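Local coordinates for putative modulator of DNA gyrase (Bacteroides thetaiotaomicron, PDB 1VPB), which may act as a metal-dependent peptidase, its substrate and any effect on DNA gyrase being unproven, at residues Lys127-Lys132 with Glu184-Trp189; Thr375-Gly380 with Tyr391-Phe396; Glu143-Val148 with Val162-Gly167. One frame throughout, in Å; residues are numbered along the deposited sequence.

Interaction 1. Residues Lys127-Lys132 with Glu184-Trp189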
# COMPACT_ATOMS: atom_id res chain seq x y z
N LYS A 127 -6.28 -28.88 -9.10
CA LYS A 127 -6.06 -28.45 -10.49
C LYS A 127 -6.00 -26.93 -10.60
O LYS A 127 -6.69 -26.32 -11.43
CB LYS A 127 -7.17 -29.00 -11.40
CG LYS A 127 -7.09 -30.52 -11.47
CD LYS A 127 -8.06 -31.11 -12.46
CE LYS A 127 -7.93 -32.62 -12.46
NZ LYS A 127 -8.96 -33.24 -13.39
N LEU A 128 -5.23 -26.31 -9.71
CA LEU A 128 -5.22 -24.85 -9.67
C LEU A 128 -4.07 -24.25 -10.47
O LEU A 128 -3.92 -23.01 -10.51
CB LEU A 128 -5.12 -24.38 -8.21
CG LEU A 128 -6.18 -24.97 -7.27
CD1 LEU A 128 -5.82 -24.62 -5.83
CD2 LEU A 128 -7.49 -24.49 -7.60
N TYR A 129 -3.28 -25.11 -11.10
CA TYR A 129 -2.14 -24.71 -11.88
C TYR A 129 -2.32 -25.11 -13.36
O TYR A 129 -2.41 -26.30 -13.67
CB TYR A 129 -0.84 -25.35 -11.35
CG TYR A 129 0.42 -24.83 -12.01
CD1 TYR A 129 0.82 -25.25 -13.27
CD2 TYR A 129 1.22 -23.85 -11.39
CE1 TYR A 129 1.95 -24.73 -13.87
CE2 TYR A 129 2.34 -23.32 -12.02
CZ TYR A 129 2.72 -23.77 -13.25
OH TYR A 129 3.86 -23.24 -13.89
N ASP A 130 -2.30 -24.12 -14.24
CA ASP A 130 -2.38 -24.31 -15.71
C ASP A 130 -1.03 -24.75 -16.24
O ASP A 130 -0.06 -23.99 -16.33
CB ASP A 130 -2.85 -22.99 -16.30
CG ASP A 130 -2.97 -23.02 -17.79
OD1 ASP A 130 -2.83 -24.14 -18.36
OD2 ASP A 130 -3.21 -21.98 -18.42
N ALA A 131 -0.94 -26.01 -16.65
CA ALA A 131 0.32 -26.55 -17.12
C ALA A 131 0.88 -25.84 -18.38
O ALA A 131 2.08 -25.93 -18.65
CB ALA A 131 0.10 -28.01 -17.46
N LYS A 132 0.01 -25.20 -19.12
CA LYS A 132 0.40 -24.37 -20.28
C LYS A 132 1.19 -23.10 -19.92
O LYS A 132 1.81 -22.48 -20.79
CB LYS A 132 -0.81 -24.01 -21.09
CG LYS A 132 -1.57 -25.26 -21.62
CD LYS A 132 -2.82 -24.94 -22.47
CE LYS A 132 -3.51 -26.22 -23.03
NZ LYS A 132 -5.06 -26.15 -23.12
N GLU A 184 2.45 -28.81 0.11
CA GLU A 184 2.85 -27.98 -0.98
C GLU A 184 1.67 -27.60 -1.84
O GLU A 184 0.65 -28.33 -1.87
CB GLU A 184 3.95 -28.55 -1.82
CG GLU A 184 3.66 -29.74 -2.62
CD GLU A 184 4.90 -30.12 -3.45
OE1 GLU A 184 5.47 -29.31 -4.21
OE2 GLU A 184 5.30 -31.24 -3.27
N THR A 185 1.78 -26.41 -2.40
CA THR A 185 0.74 -25.86 -3.28
C THR A 185 1.34 -25.24 -4.52
O THR A 185 2.52 -24.88 -4.56
CB THR A 185 -0.09 -24.84 -2.54
OG1 THR A 185 0.75 -23.73 -2.09
CG2 THR A 185 -0.70 -25.43 -1.31
N LYS A 186 0.54 -25.15 -5.59
CA LYS A 186 0.98 -24.45 -6.81
C LYS A 186 -0.29 -23.96 -7.49
O LYS A 186 -1.32 -24.61 -7.42
CB LYS A 186 1.79 -25.32 -7.80
CG LYS A 186 1.06 -26.56 -8.25
CD LYS A 186 1.94 -27.42 -9.18
CE LYS A 186 1.26 -28.75 -9.45
NZ LYS A 186 1.88 -29.31 -10.67
N SER A 187 -0.22 -22.76 -8.05
CA SER A 187 -1.32 -22.20 -8.79
C SER A 187 -0.86 -21.17 -9.81
O SER A 187 0.26 -20.61 -9.73
CB SER A 187 -2.35 -21.59 -7.86
OG SER A 187 -1.77 -20.51 -7.13
N THR A 188 -1.77 -20.89 -10.76
CA THR A 188 -1.57 -19.85 -11.76
C THR A 188 -2.74 -18.90 -11.75
O THR A 188 -3.82 -19.19 -11.16
CB THR A 188 -1.40 -20.45 -13.20
OG1 THR A 188 -2.48 -21.40 -13.40
CG2 THR A 188 -0.13 -21.20 -13.31
N TRP A 189 -2.52 -17.74 -12.35
CA TRP A 189 -3.59 -16.78 -12.59
C TRP A 189 -3.28 -15.94 -13.81
O TRP A 189 -2.13 -15.70 -14.15
CB TRP A 189 -3.89 -15.87 -11.38
CG TRP A 189 -2.76 -14.99 -11.01
CD1 TRP A 189 -1.72 -15.30 -10.18
CD2 TRP A 189 -2.50 -13.66 -11.52
NE1 TRP A 189 -0.85 -14.23 -10.12
CE2 TRP A 189 -1.32 -13.20 -10.89
CE3 TRP A 189 -3.17 -12.80 -12.38
CZ2 TRP A 189 -0.77 -11.93 -11.17
CZ3 TRP A 189 -2.63 -11.53 -12.63
CH2 TRP A 189 -1.45 -11.11 -12.02
O HOH W 1 -3.10 -27.06 -7.67
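Leu128 and Asp130 each exchange one hydrogen bond with Thr188, through its backbone and its side chain respectively. The amide N of Thr188 donates to Leu128 O (3.0 Å), and the amide N of Asp130 donates to Thr188 OG1 (2.9 Å) in a nearly straight bond, 167° at the hydrogen. With chi1 at 49°, OG1 lies between the backbone N and the carbonyl carbon of Thr188; this turns the hydroxyl to the loop amide and leaves CG2 for the tyrosine. OG1 in turn donates to the carbonyl of Leu215, so the hydroxyl ties two loops to the strand. A water extends the polar seam, accepting from Leu128 N and donating to Lys186 O, each at 3.0 Å.

The apolar part centres on Tyr129. Thr188 CG2 sits over one face of its ring, 3.6 Å from the centroid and 16° off the normal, a CH-pi contact. The extended Lys186 chain crosses the tyrosine at about a right angle, CG reaching Tyr129 CB at 3.8 Å. At the far end of the ring the hydroxyl hydrogen-bonds Glu170 of the adjoining strand 159-177.

Asp130 also holds the loop's shape: OD1 accepts from Lys132 N, approached from above the carboxylate plane; OD2 reaches outside it to the amide of Met217. The arrangement is an Asx turn within the irregular loop that leads to helix 138-150, laid across strand 181-198 of the six-stranded antiparallel sheet, bonded to it at few points and without a regular strand pairing.

Interaction 2. Residues Thr375-Gly380 with Tyr391-Phe396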
# COMPACT_ATOMS: atom_id res chain seq x y z
N THR A 375 -24.07 0.46 -8.15
CA THR A 375 -23.06 -0.06 -9.07
C THR A 375 -21.66 0.27 -8.62
O THR A 375 -20.68 -0.04 -9.32
CB THR A 375 -23.29 0.51 -10.48
OG1 THR A 375 -23.24 1.95 -10.47
CG2 THR A 375 -24.66 0.15 -10.98
N GLY A 376 -21.55 0.94 -7.48
CA GLY A 376 -20.23 1.23 -6.96
C GLY A 376 -20.28 1.92 -5.63
O GLY A 376 -21.28 2.56 -5.29
N PHE A 377 -19.21 1.78 -4.87
CA PHE A 377 -19.10 2.35 -3.53
C PHE A 377 -17.98 3.37 -3.52
O PHE A 377 -16.92 3.08 -4.06
CB PHE A 377 -18.77 1.24 -2.52
CG PHE A 377 -19.92 0.38 -2.19
CD1 PHE A 377 -20.91 0.85 -1.33
CD2 PHE A 377 -20.03 -0.90 -2.71
CE1 PHE A 377 -21.99 0.09 -1.02
CE2 PHE A 377 -21.11 -1.68 -2.40
CZ PHE A 377 -22.09 -1.20 -1.55
N ASN A 378 -18.23 4.52 -2.91
CA ASN A 378 -17.28 5.65 -2.89
C ASN A 378 -16.99 6.13 -1.47
O ASN A 378 -17.55 7.14 -1.02
CB ASN A 378 -17.83 6.85 -3.67
CG ASN A 378 -18.37 6.46 -5.04
OD1 ASN A 378 -17.91 5.49 -5.65
ND2 ASN A 378 -19.34 7.23 -5.53
N GLY A 379 -16.08 5.44 -0.79
CA GLY A 379 -15.65 5.89 0.53
C GLY A 379 -16.67 5.56 1.60
O GLY A 379 -17.78 5.15 1.28
N GLY A 380 -16.29 5.76 2.86
CA GLY A 380 -17.12 5.38 4.00
C GLY A 380 -16.44 4.32 4.82
O GLY A 380 -15.31 3.93 4.53
N TYR A 391 -21.70 4.39 3.73
CA TYR A 391 -20.87 4.27 2.54
C TYR A 391 -21.37 5.14 1.44
O TYR A 391 -22.57 5.35 1.29
CB TYR A 391 -20.82 2.85 1.99
CG TYR A 391 -20.39 1.78 2.95
CD1 TYR A 391 -19.10 1.76 3.49
CD2 TYR A 391 -21.23 0.72 3.23
CE1 TYR A 391 -18.72 0.73 4.35
CE2 TYR A 391 -20.86 -0.28 4.06
CZ TYR A 391 -19.62 -0.28 4.62
OH TYR A 391 -19.30 -1.32 5.44
N GLY A 392 -20.45 5.65 0.63
CA GLY A 392 -20.87 6.42 -0.52
C GLY A 392 -21.27 5.46 -1.62
O GLY A 392 -20.61 4.45 -1.85
N ILE A 393 -22.34 5.82 -2.33
CA ILE A 393 -22.82 5.01 -3.44
C ILE A 393 -23.06 5.83 -4.72
O ILE A 393 -23.28 7.03 -4.71
CB ILE A 393 -24.12 4.24 -3.04
CG1 ILE A 393 -25.29 5.19 -2.79
CG2 ILE A 393 -23.83 3.34 -1.82
CD1 ILE A 393 -26.25 5.34 -4.01
N GLU A 394 -23.00 5.10 -5.82
CA GLU A 394 -23.49 5.54 -7.08
C GLU A 394 -24.24 4.40 -7.78
O GLU A 394 -24.07 3.22 -7.44
CB GLU A 394 -22.31 6.03 -7.92
CG GLU A 394 -21.35 4.96 -8.39
CD GLU A 394 -20.31 5.53 -9.36
OE1 GLU A 394 -20.62 5.71 -10.57
OE2 GLU A 394 -19.20 5.82 -8.89
N GLY A 395 -25.03 4.75 -8.78
CA GLY A 395 -25.83 3.77 -9.49
C GLY A 395 -27.01 4.39 -10.23
O GLY A 395 -26.87 5.37 -10.97
N PHE A 396 -28.18 3.79 -10.03
CA PHE A 396 -29.38 4.23 -10.68
C PHE A 396 -30.58 4.14 -9.77
O PHE A 396 -30.71 3.19 -8.98
CB PHE A 396 -29.66 3.37 -11.91
CG PHE A 396 -28.78 3.70 -13.05
CD1 PHE A 396 -27.56 3.06 -13.18
CD2 PHE A 396 -29.16 4.67 -13.97
CE1 PHE A 396 -26.71 3.38 -14.22
CE2 PHE A 396 -28.32 4.98 -15.02
CZ PHE A 396 -27.09 4.32 -15.13
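Glu394 O is gripped from the neighbouring strand by three donors, one firm and two weak. The backbone N of Thr375 makes the firm bond, 2.8 Å to Glu394 O and in the carbonyl plane; Gly376 N and Thr375 OG1 add weak bonds to the same oxygen, each at 3.4 Å. OG1 takes part because chi1 of 58° sets it between the N and carbonyl carbon of Thr375, where it also lies against Gly395 CA. Glu394 N answers with a bond to Gly376 O, closing the pair.

Further along, Asn378 N donates to Gly392 O over a short 2.6 Å, coming from above the carbonyl plane and not along a lone pair. Gly392 N then donates to Gly379 O at 2.8 Å, almost straight at 174°. Between Phe377 and Gly380 the register slips by one residue, so the strand pairing passes a second bulge where the chain turns a corner at Gly379.

On the face bearing Phe377, Tyr391 and Ile393, the Phe377 ring touches Tyr391 CB through CD1 (3.9 Å) and Ile393 CG2 through CE1 (3.8 Å). Ile393 O is buried by the contact and has no hydrogen-bond partner in the model. The two aromatic rings meet obliquely, their planes 75° apart; Arg258 makes cation-pi contacts with both, and Leu259 of helix 256-265 packs on them. Glu394 stands on the reverse face, its OE1 bonded to Gln239.

Two antiparallel strands of the mixed sheet in the C-terminal domain are thus joined across a classic beta bulge, in which Thr375 and Gly376 share Glu394 as their partner.

Interaction 3. Residues Glu143-Val148 with Val162-Gly167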
# COMPACT_ATOMS: atom_id res chain seq x y z
N GLU A 143 -1.00 -8.92 -27.21
CA GLU A 143 -2.10 -8.80 -28.17
C GLU A 143 -3.49 -8.79 -27.53
O GLU A 143 -4.41 -8.05 -27.98
CB GLU A 143 -2.06 -9.91 -29.23
CG GLU A 143 -0.97 -9.78 -30.27
CD GLU A 143 -0.99 -8.46 -31.03
OE1 GLU A 143 -2.09 -8.03 -31.45
OE2 GLU A 143 0.10 -7.85 -31.19
N MET A 144 -3.70 -9.64 -26.53
CA MET A 144 -4.96 -9.62 -25.80
C MET A 144 -5.24 -8.26 -25.19
O MET A 144 -6.37 -7.81 -25.22
CB MET A 144 -5.00 -10.66 -24.69
CG MET A 144 -4.96 -12.09 -25.18
SD MET A 144 -4.82 -13.30 -23.86
CE MET A 144 -4.21 -14.66 -24.77
N ALA A 145 -4.22 -7.63 -24.59
CA ALA A 145 -4.42 -6.31 -24.00
C ALA A 145 -4.72 -5.27 -25.07
O ALA A 145 -5.58 -4.39 -24.91
CB ALA A 145 -3.23 -5.95 -23.19
N LYS A 146 -4.03 -5.37 -26.21
CA LYS A 146 -4.35 -4.52 -27.33
C LYS A 146 -5.79 -4.68 -27.80
O LYS A 146 -6.47 -3.70 -28.07
CB LYS A 146 -3.45 -4.81 -28.50
CG LYS A 146 -2.04 -4.50 -28.30
CD LYS A 146 -1.36 -4.53 -29.69
CE LYS A 146 0.03 -5.08 -29.60
NZ LYS A 146 0.74 -4.84 -30.89
N ALA A 147 -6.25 -5.92 -27.93
CA ALA A 147 -7.63 -6.18 -28.35
C ALA A 147 -8.64 -5.58 -27.38
O ALA A 147 -9.67 -5.10 -27.79
CB ALA A 147 -7.88 -7.66 -28.49
N VAL A 148 -8.34 -5.63 -26.09
CA VAL A 148 -9.25 -5.03 -25.10
C VAL A 148 -9.45 -3.56 -25.45
O VAL A 148 -10.57 -3.08 -25.55
CB VAL A 148 -8.72 -5.16 -23.66
CG1 VAL A 148 -9.52 -4.29 -22.67
CG2 VAL A 148 -8.70 -6.62 -23.20
N VAL A 162 -8.10 5.48 -22.79
CA VAL A 162 -8.42 4.05 -22.67
C VAL A 162 -7.16 3.31 -22.25
O VAL A 162 -6.20 3.26 -23.00
CB VAL A 162 -8.89 3.45 -24.00
CG1 VAL A 162 -9.16 1.92 -23.85
CG2 VAL A 162 -10.16 4.20 -24.52
N GLY A 163 -7.17 2.80 -21.05
CA GLY A 163 -6.10 1.95 -20.55
C GLY A 163 -6.53 0.50 -20.60
O GLY A 163 -7.71 0.17 -20.43
N SER A 164 -5.58 -0.39 -20.86
CA SER A 164 -5.83 -1.81 -20.69
C SER A 164 -4.59 -2.48 -20.12
O SER A 164 -3.46 -1.97 -20.22
CB SER A 164 -6.21 -2.45 -22.04
OG SER A 164 -5.25 -2.21 -23.03
N SER A 165 -4.79 -3.64 -19.57
CA SER A 165 -3.73 -4.36 -18.90
C SER A 165 -3.89 -5.86 -19.06
O SER A 165 -5.03 -6.38 -19.05
CB SER A 165 -3.77 -4.07 -17.39
OG SER A 165 -3.72 -2.66 -17.18
N TYR A 166 -2.76 -6.53 -19.12
CA TYR A 166 -2.66 -7.97 -18.96
C TYR A 166 -1.78 -8.26 -17.75
O TYR A 166 -0.75 -7.63 -17.56
CB TYR A 166 -2.03 -8.58 -20.23
CG TYR A 166 -1.67 -10.04 -20.07
CD1 TYR A 166 -0.52 -10.44 -19.40
CD2 TYR A 166 -2.57 -11.05 -20.48
CE1 TYR A 166 -0.23 -11.79 -19.20
CE2 TYR A 166 -2.29 -12.38 -20.26
CZ TYR A 166 -1.12 -12.75 -19.65
OH TYR A 166 -0.79 -14.08 -19.45
N GLY A 167 -2.16 -9.21 -16.93
CA GLY A 167 -1.31 -9.72 -15.87
C GLY A 167 -1.36 -11.25 -15.81
O GLY A 167 -2.39 -11.84 -16.07
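Ala145 and Val148 of helix 138-150 rest on Ser164 and Tyr166 of strand 159-177, an alpha-helix packed against one face of the six-stranded antiparallel sheet. The short helix and strand segments run nearly antiparallel, 153° between their directions, with axes 7.2 Å apart at closest approach. The small side chains of Ala145 and Ser164 at the crossing are consistent with this close approach.

Apolar packing makes up most of the contact. The methyl of Ala145 points at the strand, meeting Tyr166 CB and Tyr166 N, both at 4.1 Å from Ala145 CB. One turn on, Val148 CG1 reaches Ser164 CB at 3.8 Å. At the other end of the contact Met144 SD approaches Tyr166 CE2 loosely, at 4.5 Å and oblique to the ring. Tyr166 carries its CG anti to the backbone N (chi1 170°), which carries the ring out to the Met144 side of the contact, while its hydroxyl is bonded to Asp168. The same helix residues span neighbouring strands: Ala145 also touches Leu51 of strand 36-52, and Met144 and Val148 touch Leu192 and Ala194 of strand 181-198.

Within the helix, Lys146, which points away from the strand, forms a salt bridge from NZ to Glu143 OE2, its hydrogen bond weak.

A single polar link crosses the interface. Ser164, its hydroxyl oxygen set between the backbone N and the carbonyl carbon, donates from OG to Ala145 O at 2.9 Å, reaching that carbonyl from above its plane, 52° out of it.

Overall arrangement
Interactions 1 and 3 belong to the same six-stranded antiparallel sheet, on the adjacent strands 181-198 and 159-177, and touch where Trp189 packs on Gly167, although their centres lie 23 Å apart. Interaction 3 is nested in the chain loop that interaction 1 closes. It is a buried helix-on-sheet contact, largely apolar with one hydroxyl bond, whereas interaction 1 is partly buried and fixes an irregular loop through amides, a hydroxyl, a water and a methyl laid over a tyrosine ring. Interaction 2 stands apart, its nearest atoms about 22 Å from interaction 1 and about 17 Å from interaction 3. Also partly buried, it joins strands edge to edge, chiefly by backbone hydrogen bonds, in the C-terminal domain.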